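Local coordinates for protein translation initiation factor 6 (Methanocaldococcus jannaschii, PDB 1G61) that binds the 50S ribosomal subunit and prevents it from joining the 30S subunit to form the 70S initiation complex, at residues A[7-12]-A[27-32]; A[42-47]-A[206-211]; A[11-16]-A[210-215]. All blocks are in the same frame, centred on the assembly; numbering follows the deposited sequence.

Interaction 1 of 3, residues A[7-12]-A[27-32]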
loop_
_atom_site.group_PDB
_atom_site.type_symbol
_atom_site.label_atom_id
_atom_site.label_comp_id
_atom_site.label_asym_id
_atom_site.label_seq_id
_atom_site.Cartn_x
_atom_site.Cartn_y
_atom_site.Cartn_z
ATOM N N LYS A 7 -11.823 -3.147 -10.061
ATOM C CA LYS A 7 -12.548 -4.045 -9.199
ATOM C C LYS A 7 -13.306 -3.281 -8.127
ATOM O O LYS A 7 -12.815 -2.235 -7.670
ATOM C CB LYS A 7 -11.629 -5.008 -8.417
ATOM C CG LYS A 7 -10.997 -6.117 -9.188
ATOM C CD LYS A 7 -12.027 -7.145 -9.626
ATOM C CE LYS A 7 -12.487 -7.944 -8.408
ATOM N NZ LYS A 7 -13.592 -8.850 -8.830
ATOM N N TYR A 8 -14.425 -3.841 -7.724
ATOM C CA TYR A 8 -15.016 -3.546 -6.442
ATOM C C TYR A 8 -14.800 -4.798 -5.589
ATOM O O TYR A 8 -14.811 -5.914 -6.113
ATOM C CB TYR A 8 -16.503 -3.250 -6.541
ATOM C CG TYR A 8 -16.888 -2.152 -7.477
ATOM C CD1 TYR A 8 -17.119 -2.384 -8.826
ATOM C CD2 TYR A 8 -17.003 -0.850 -6.993
ATOM C CE1 TYR A 8 -17.468 -1.318 -9.648
ATOM C CE2 TYR A 8 -17.351 0.214 -7.803
ATOM C CZ TYR A 8 -17.576 -0.043 -9.139
ATOM O OH TYR A 8 -17.944 0.986 -9.978
ATOM N N PHE A 9 -14.580 -4.615 -4.305
ATOM C CA PHE A 9 -14.513 -5.732 -3.354
ATOM C C PHE A 9 -15.853 -5.803 -2.616
ATOM O O PHE A 9 -16.077 -4.963 -1.717
ATOM C CB PHE A 9 -13.381 -5.520 -2.360
ATOM C CG PHE A 9 -11.981 -5.720 -2.897
ATOM C CD1 PHE A 9 -11.744 -6.171 -4.209
ATOM C CD2 PHE A 9 -10.891 -5.483 -2.074
ATOM C CE1 PHE A 9 -10.459 -6.372 -4.663
ATOM C CE2 PHE A 9 -9.599 -5.669 -2.553
ATOM C CZ PHE A 9 -9.389 -6.106 -3.840
ATOM N N SER A 10 -16.681 -6.768 -3.007
ATOM C CA SER A 10 -18.019 -6.903 -2.455
ATOM C C SER A 10 -18.715 -5.534 -2.455
ATOM O O SER A 10 -19.329 -5.111 -1.464
ATOM C CB SER A 10 -18.014 -7.515 -1.044
ATOM O OG SER A 10 -17.437 -8.822 -1.127
ATOM N N GLY A 11 -18.629 -4.817 -3.580
ATOM C CA GLY A 11 -19.265 -3.533 -3.796
ATOM C C GLY A 11 -18.508 -2.279 -3.367
ATOM O O GLY A 11 -18.927 -1.139 -3.637
ATOM N N ILE A 12 -17.375 -2.466 -2.692
ATOM C CA ILE A 12 -16.643 -1.359 -2.100
ATOM C C ILE A 12 -15.521 -0.932 -3.052
ATOM O O ILE A 12 -14.710 -1.791 -3.448
ATOM C CB ILE A 12 -16.049 -1.776 -0.729
ATOM C CG1 ILE A 12 -17.151 -2.112 0.271
ATOM C CG2 ILE A 12 -15.099 -0.726 -0.184
ATOM C CD1 ILE A 12 -16.629 -2.854 1.495
ATOM N N LEU A 27 -2.262 -8.904 0.789
ATOM C CA LEU A 27 -3.151 -9.173 1.923
ATOM C C LEU A 27 -4.524 -8.637 1.572
ATOM O O LEU A 27 -4.621 -7.485 1.121
ATOM C CB LEU A 27 -2.641 -8.545 3.224
ATOM C CG LEU A 27 -1.193 -8.857 3.638
ATOM C CD1 LEU A 27 -0.979 -8.423 5.081
ATOM C CD2 LEU A 27 -0.811 -10.303 3.548
ATOM N N LEU A 28 -5.548 -9.473 1.780
ATOM C CA LEU A 28 -6.890 -9.190 1.320
ATOM C C LEU A 28 -7.914 -9.435 2.411
ATOM O O LEU A 28 -7.660 -10.204 3.353
ATOM C CB LEU A 28 -7.264 -10.092 0.117
ATOM C CG LEU A 28 -6.440 -9.877 -1.165
ATOM C CD1 LEU A 28 -6.672 -10.982 -2.162
ATOM C CD2 LEU A 28 -6.776 -8.496 -1.754
ATOM N N PRO A 29 -9.086 -8.828 2.337
ATOM C CA PRO A 29 -10.122 -9.088 3.369
ATOM C C PRO A 29 -10.683 -10.497 3.293
ATOM O O PRO A 29 -10.762 -11.048 2.202
ATOM C CB PRO A 29 -11.206 -8.066 3.045
ATOM C CG PRO A 29 -10.860 -7.452 1.771
ATOM C CD PRO A 29 -9.516 -7.876 1.322
ATOM N N ILE A 30 -11.081 -11.019 4.474
ATOM C CA ILE A 30 -11.614 -12.389 4.474
ATOM C C ILE A 30 -12.938 -12.510 3.746
ATOM O O ILE A 30 -13.303 -13.641 3.381
ATOM C CB ILE A 30 -11.803 -12.932 5.929
ATOM C CG1 ILE A 30 -12.791 -12.106 6.784
ATOM C CG2 ILE A 30 -10.439 -13.054 6.592
ATOM C CD1 ILE A 30 -13.034 -12.806 8.133
ATOM N N PHE A 31 -13.645 -11.406 3.508
ATOM C CA PHE A 31 -14.979 -11.546 2.893
ATOM C C PHE A 31 -14.878 -11.757 1.395
ATOM O O PHE A 31 -15.888 -12.062 0.767
ATOM C CB PHE A 31 -15.858 -10.328 3.233
ATOM C CG PHE A 31 -15.366 -8.954 2.846
ATOM C CD1 PHE A 31 -15.335 -8.525 1.539
ATOM C CD2 PHE A 31 -14.954 -8.071 3.845
ATOM C CE1 PHE A 31 -14.883 -7.237 1.197
ATOM C CE2 PHE A 31 -14.525 -6.798 3.549
ATOM C CZ PHE A 31 -14.520 -6.390 2.229
ATOM N N LEU A 32 -13.720 -11.544 0.769
ATOM C CA LEU A 32 -13.665 -11.749 -0.691
ATOM C C LEU A 32 -13.883 -13.200 -1.072
ATOM O O LEU A 32 -13.430 -14.095 -0.322
ATOM C CB LEU A 32 -12.288 -11.338 -1.191
ATOM C CG LEU A 32 -12.041 -9.865 -1.457
ATOM C CD1 LEU A 32 -10.747 -9.764 -2.310
ATOM C CD2 LEU A 32 -13.210 -9.149 -2.098
#
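Leu32 lies over one face of the Phe9 ring. Its CD1 methyl sits 4.0 Å from the ring centroid and 3° off the normal, a well-centred CH-pi contact, while its CD2 presses to 3.6 Å from Phe9 CB. The branched leucine covers both the ring and the root of the phenylalanine. Leu28 CD2 comes obliquely to 4.1 Å from Phe9 CE2, and Leu18 and Val40 of two helices pack against this buried ring. Toward solvent the contact thins. Phe31, with CG between its backbone N and carbonyl carbon (chi1 58°), lays one face on Pro29 CB and meets the outer loop obliquely: Ser10 OG lies 3.4 Å from Phe31 CD1, and Ile12 CD1 just reaches Phe31 CZ at 4.2 Å. Each backbone turns separately, residues 9-12 in a type I' turn, where Ser10 and Gly11 both take positive phi, Gly11 at angles that by themselves call for glycine, and residues 29-32 in a type I turn. Were Phe9 an alanine, the Leu32 methyls would probably lose the ring they cover and a gap would open between the two turns. With no hydrogen bond across, the chemistry implies that the turns are joined by apolar burial and dispersion.

Interaction 2 of 3, residues A[42-47]-A[206-211]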
loop_
_atom_site.group_PDB
_atom_site.type_symbol
_atom_site.label_atom_id
_atom_site.label_comp_id
_atom_site.label_asym_id
_atom_site.label_seq_id
_atom_site.Cartn_x
_atom_site.Cartn_y
_atom_site.Cartn_z
ATOM N N GLU A 42 -3.712 -12.996 -10.057
ATOM C CA GLU A 42 -3.249 -13.086 -11.436
ATOM C C GLU A 42 -2.697 -11.766 -11.896
ATOM O O GLU A 42 -1.697 -11.686 -12.592
ATOM C CB GLU A 42 -4.432 -13.501 -12.336
ATOM C CG GLU A 42 -4.180 -13.626 -13.816
ATOM C CD GLU A 42 -5.413 -14.048 -14.610
ATOM O OE1 GLU A 42 -5.307 -14.700 -15.670
ATOM O OE2 GLU A 42 -6.535 -13.715 -14.143
ATOM N N VAL A 43 -3.375 -10.646 -11.586
ATOM C CA VAL A 43 -2.875 -9.385 -12.133
ATOM C C VAL A 43 -1.660 -8.881 -11.389
ATOM O O VAL A 43 -0.751 -8.300 -11.999
ATOM C CB VAL A 43 -4.001 -8.351 -12.190
ATOM C CG1 VAL A 43 -4.371 -7.870 -10.812
ATOM C CG2 VAL A 43 -3.588 -7.147 -13.029
ATOM N N LEU A 44 -1.576 -9.118 -10.083
ATOM C CA LEU A 44 -0.395 -8.672 -9.326
ATOM C C LEU A 44 0.721 -9.693 -9.344
ATOM O O LEU A 44 1.869 -9.363 -8.977
ATOM C CB LEU A 44 -0.816 -8.376 -7.873
ATOM C CG LEU A 44 -1.852 -7.260 -7.757
ATOM C CD1 LEU A 44 -2.152 -7.086 -6.278
ATOM C CD2 LEU A 44 -1.360 -5.965 -8.409
ATOM N N GLU A 45 0.420 -10.923 -9.758
ATOM C CA GLU A 45 1.372 -12.069 -9.788
ATOM C C GLU A 45 1.922 -12.289 -8.383
ATOM O O GLU A 45 3.120 -12.356 -8.186
ATOM C CB GLU A 45 2.484 -11.777 -10.814
ATOM C CG GLU A 45 1.921 -11.576 -12.208
ATOM C CD GLU A 45 2.949 -11.345 -13.286
ATOM O OE1 GLU A 45 4.079 -11.887 -13.170
ATOM O OE2 GLU A 45 2.588 -10.609 -14.240
ATOM N N THR A 46 1.055 -12.422 -7.386
ATOM C CA THR A 46 1.464 -12.536 -5.991
ATOM C C THR A 46 0.809 -13.751 -5.326
ATOM O O THR A 46 -0.158 -14.282 -5.898
ATOM C CB THR A 46 1.008 -11.309 -5.168
ATOM O OG1 THR A 46 -0.378 -11.128 -5.457
ATOM C CG2 THR A 46 1.790 -10.069 -5.556
ATOM N N LYS A 47 1.277 -14.139 -4.166
ATOM C CA LYS A 47 0.646 -15.050 -3.237
ATOM C C LYS A 47 -0.279 -14.226 -2.327
ATOM O O LYS A 47 0.161 -13.232 -1.744
ATOM C CB LYS A 47 1.670 -15.852 -2.439
ATOM C CG LYS A 47 2.496 -16.810 -3.299
ATOM C CD LYS A 47 1.705 -18.068 -3.650
ATOM C CE LYS A 47 2.536 -19.085 -4.438
ATOM N NZ LYS A 47 1.781 -20.362 -4.628
ATOM N N GLY A 206 1.492 -5.041 -12.003
ATOM C CA GLY A 206 0.108 -4.779 -12.299
ATOM C C GLY A 206 -0.519 -3.943 -11.198
ATOM O O GLY A 206 0.139 -3.575 -10.215
ATOM N N ALA A 207 -1.799 -3.599 -11.407
ATOM C CA ALA A 207 -2.537 -2.812 -10.407
ATOM C C ALA A 207 -3.998 -3.260 -10.376
ATOM O O ALA A 207 -4.582 -3.710 -11.380
ATOM C CB ALA A 207 -2.472 -1.333 -10.724
ATOM N N VAL A 208 -4.597 -3.101 -9.195
ATOM C CA VAL A 208 -6.051 -3.238 -9.003
ATOM C C VAL A 208 -6.539 -1.844 -8.662
ATOM O O VAL A 208 -6.096 -1.276 -7.642
ATOM C CB VAL A 208 -6.413 -4.270 -7.933
ATOM C CG1 VAL A 208 -7.929 -4.434 -7.830
ATOM C CG2 VAL A 208 -5.756 -5.607 -8.246
ATOM N N VAL A 209 -7.436 -1.291 -9.466
ATOM C CA VAL A 209 -7.901 0.055 -9.206
ATOM C C VAL A 209 -9.388 0.018 -8.863
ATOM O O VAL A 209 -10.115 -0.841 -9.420
ATOM C CB VAL A 209 -7.703 1.008 -10.416
ATOM C CG1 VAL A 209 -8.562 0.642 -11.590
ATOM C CG2 VAL A 209 -7.984 2.458 -10.065
ATOM N N GLY A 210 -9.833 0.938 -8.010
ATOM C CA GLY A 210 -11.236 0.914 -7.639
ATOM C C GLY A 210 -12.134 1.020 -8.875
ATOM O O GLY A 210 -11.834 1.731 -9.852
ATOM N N GLY A 211 -13.272 0.327 -8.826
ATOM C CA GLY A 211 -14.203 0.163 -9.936
ATOM C C GLY A 211 -14.752 1.466 -10.492
ATOM O O GLY A 211 -15.180 1.525 -11.674
#
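Val43 and Leu44, in the last turn of helix 34-44, rest on residues 206-208 at the start of strand 207-210. That strand runs parallel to the N-terminal strand 4-7 and antiparallel to strand 200-202, an arrangement consistent with the velcro closure of this alpha-beta barrel, and the helix end packs against the three-stranded sheet so formed.

The apolar contacts centre on Val208. Its CG2 methyl lies 3.7 Å from Val43 CG1 and, less closely, 4.3 Å from Leu44 CG. Val43 has CG1 lodged between its backbone N and carbonyl carbon (chi1 72°), which turns that methyl to Val208 and sends CG2 toward Ala207 O. Beta-branching suits Val208 to its strand, while the short apolar Val43 fits close against it; Ile5 and Ile201 on the flanking strands extend the same apolar layer. Ala207 meets the helix through its backbone, its small CB pointing away.

A second kind of contact is backbone against backbone. Gly206 CA comes to 3.6 Å from Val43 O, and a CB on it would collide with that oxygen, so only glycine lets the chains come this near.

No hydrogen bond joins the two segments directly. Polar groups are instead bridged by the Asn203 side chain, whose ND2 binds Leu44 O at the helix end while its OD1 takes Gly206 N. Just beyond, Glu45 leaves the helix with positive phi, and Glu45 O is bonded by Lys205 NZ.

Leu44 lays its CD2 methyl over the peptide that leads into the strand, 3.3 Å from Gly206 O and 3.8 Å from Ala207 N.

Interaction 3 of 3, residues A[11-16]-A[210-215]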
loop_
_atom_site.group_PDB
_atom_site.type_symbol
_atom_site.label_atom_id
_atom_site.label_comp_id
_atom_site.label_asym_id
_atom_site.label_seq_id
_atom_site.Cartn_x
_atom_site.Cartn_y
_atom_site.Cartn_z
ATOM N N GLY A 11 -18.629 -4.817 -3.580
ATOM C CA GLY A 11 -19.265 -3.533 -3.796
ATOM C C GLY A 11 -18.508 -2.279 -3.367
ATOM O O GLY A 11 -18.927 -1.139 -3.637
ATOM N N ILE A 12 -17.375 -2.466 -2.692
ATOM C CA ILE A 12 -16.643 -1.359 -2.100
ATOM C C ILE A 12 -15.521 -0.932 -3.052
ATOM O O ILE A 12 -14.710 -1.791 -3.448
ATOM C CB ILE A 12 -16.049 -1.776 -0.729
ATOM C CG1 ILE A 12 -17.151 -2.112 0.271
ATOM C CG2 ILE A 12 -15.099 -0.726 -0.184
ATOM C CD1 ILE A 12 -16.629 -2.854 1.495
ATOM N N PRO A 13 -15.443 0.341 -3.463
ATOM C CA PRO A 13 -14.431 0.769 -4.429
ATOM C C PRO A 13 -13.101 1.163 -3.799
ATOM O O PRO A 13 -12.115 1.396 -4.523
ATOM C CB PRO A 13 -15.057 2.013 -5.066
ATOM C CG PRO A 13 -15.871 2.592 -3.938
ATOM C CD PRO A 13 -16.431 1.401 -3.154
ATOM N N THR A 14 -13.041 1.250 -2.490
ATOM C CA THR A 14 -11.895 1.732 -1.717
ATOM C C THR A 14 -10.896 0.624 -1.520
ATOM O O THR A 14 -10.674 0.217 -0.390
ATOM C CB THR A 14 -12.428 2.163 -0.327
ATOM O OG1 THR A 14 -13.703 2.750 -0.517
ATOM C CG2 THR A 14 -11.534 3.226 0.208
ATOM N N ILE A 15 -10.314 0.095 -2.613
ATOM C CA ILE A 15 -9.416 -1.072 -2.631
ATOM C C ILE A 15 -8.258 -0.960 -1.675
ATOM O O ILE A 15 -7.895 -1.945 -1.011
ATOM C CB ILE A 15 -8.829 -1.311 -4.092
ATOM C CG1 ILE A 15 -9.913 -1.447 -5.137
ATOM C CG2 ILE A 15 -7.865 -2.484 -4.133
ATOM C CD1 ILE A 15 -11.054 -2.399 -4.623
ATOM N N GLY A 16 -7.644 0.220 -1.615
ATOM C CA GLY A 16 -6.432 0.462 -0.837
ATOM C C GLY A 16 -6.663 0.485 0.674
ATOM O O GLY A 16 -5.722 0.281 1.449
ATOM N N GLY A 210 -9.833 0.938 -8.010
ATOM C CA GLY A 210 -11.236 0.914 -7.639
ATOM C C GLY A 210 -12.134 1.020 -8.875
ATOM O O GLY A 210 -11.834 1.731 -9.852
ATOM N N GLY A 211 -13.272 0.327 -8.826
ATOM C CA GLY A 211 -14.203 0.163 -9.936
ATOM C C GLY A 211 -14.752 1.466 -10.492
ATOM O O GLY A 211 -15.180 1.525 -11.674
ATOM N N ASP A 212 -14.821 2.569 -9.745
ATOM C CA ASP A 212 -15.362 3.808 -10.257
ATOM C C ASP A 212 -14.344 4.635 -11.043
ATOM O O ASP A 212 -14.664 5.679 -11.577
ATOM C CB ASP A 212 -15.888 4.659 -9.100
ATOM C CG ASP A 212 -17.077 3.968 -8.427
ATOM O OD1 ASP A 212 -17.938 3.396 -9.147
ATOM O OD2 ASP A 212 -17.148 4.049 -7.186
ATOM N N THR A 213 -13.090 4.175 -11.066
ATOM C CA THR A 213 -12.051 4.911 -11.782
ATOM C C THR A 213 -12.433 5.112 -13.238
ATOM O O THR A 213 -12.849 4.149 -13.905
ATOM C CB THR A 213 -10.720 4.142 -11.624
ATOM O OG1 THR A 213 -10.426 4.111 -10.223
ATOM C CG2 THR A 213 -9.563 4.828 -12.322
ATOM N N THR A 214 -12.285 6.327 -13.740
ATOM C CA THR A 214 -12.661 6.625 -15.110
ATOM C C THR A 214 -11.561 6.348 -16.127
ATOM O O THR A 214 -10.392 6.080 -15.813
ATOM C CB THR A 214 -13.044 8.118 -15.235
ATOM O OG1 THR A 214 -11.830 8.867 -15.079
ATOM C CG2 THR A 214 -14.048 8.495 -14.157
ATOM N N GLY A 215 -11.874 6.426 -17.415
ATOM C CA GLY A 215 -10.891 6.259 -18.505
ATOM C C GLY A 215 -9.782 7.297 -18.375
ATOM O O GLY A 215 -8.609 6.890 -18.418
#
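Gly210 CA passes 3.3 Å from Pro13 O, making a CA-H...O contact with an angle of 125° at the hydrogen. A side chain is excluded here, since a CB would collide with that same oxygen. Ile15 CG1 also packs 3.7 Å from Gly210 CA, an aliphatic branch laid against bare backbone. Pro13 O is further engaged by a weak bond from Ile15 N, across the inverse gamma turn centred on Thr14, and by Asn190 ND2.

From Gly210 to Thr213 the chain makes a type I beta turn, which carries it out of strand 207-210, the middle strand of a three-stranded sheet, toward helix 215-225. Gly211 merely skirts the proline ring. Asp212 next turns its carboxylate to Pro13: with CG anti to its carbonyl carbon (chi1 -65°), OD2 comes to 3.6 Å from Pro13 CB, a plain van der Waals contact with the ring carbons. What accounts for an aspartate here is its other oxygen, OD1, which is hydrogen-bonded to Tyr8 OH.

Thr213 then closes the turn twice. Both its N and its OG1 bond Gly210 O, arriving from the same face of the carbonyl plane; the hydroxyl bond, Thr213 OG1 to Gly210 O, measures 2.8 Å, its donor tilted 21° from that plane. Thr213 OG1 also has Asn190 N as a partner. Thr214 follows as N-cap of helix 215-225, its hydroxyl capping a backbone N, while Glu217 OE1 binds Thr214 N in the manner of a capping box.

In the fold
From the N terminus, strand 4-7 leads into the loop that opens both interaction 1 and interaction 3, which share Gly11 and Ile12. Interaction 1 closes first, after only 14 intervening residues, tying that loop to the end of strand 25-28; interactions 1 and 3 start from the same stretch, the shorter closing within the span of the longer. The chain then enters helix 34-44, whose end opens interaction 2, in series with interaction 1. Interactions 2 and 3 end on the same stretch, the loop of interaction 2 lying within that of interaction 3. Lys7 N to Val209 O and Lys7 CG on Val208 CG1 join the N-terminal strand to the C-terminal part of the chain.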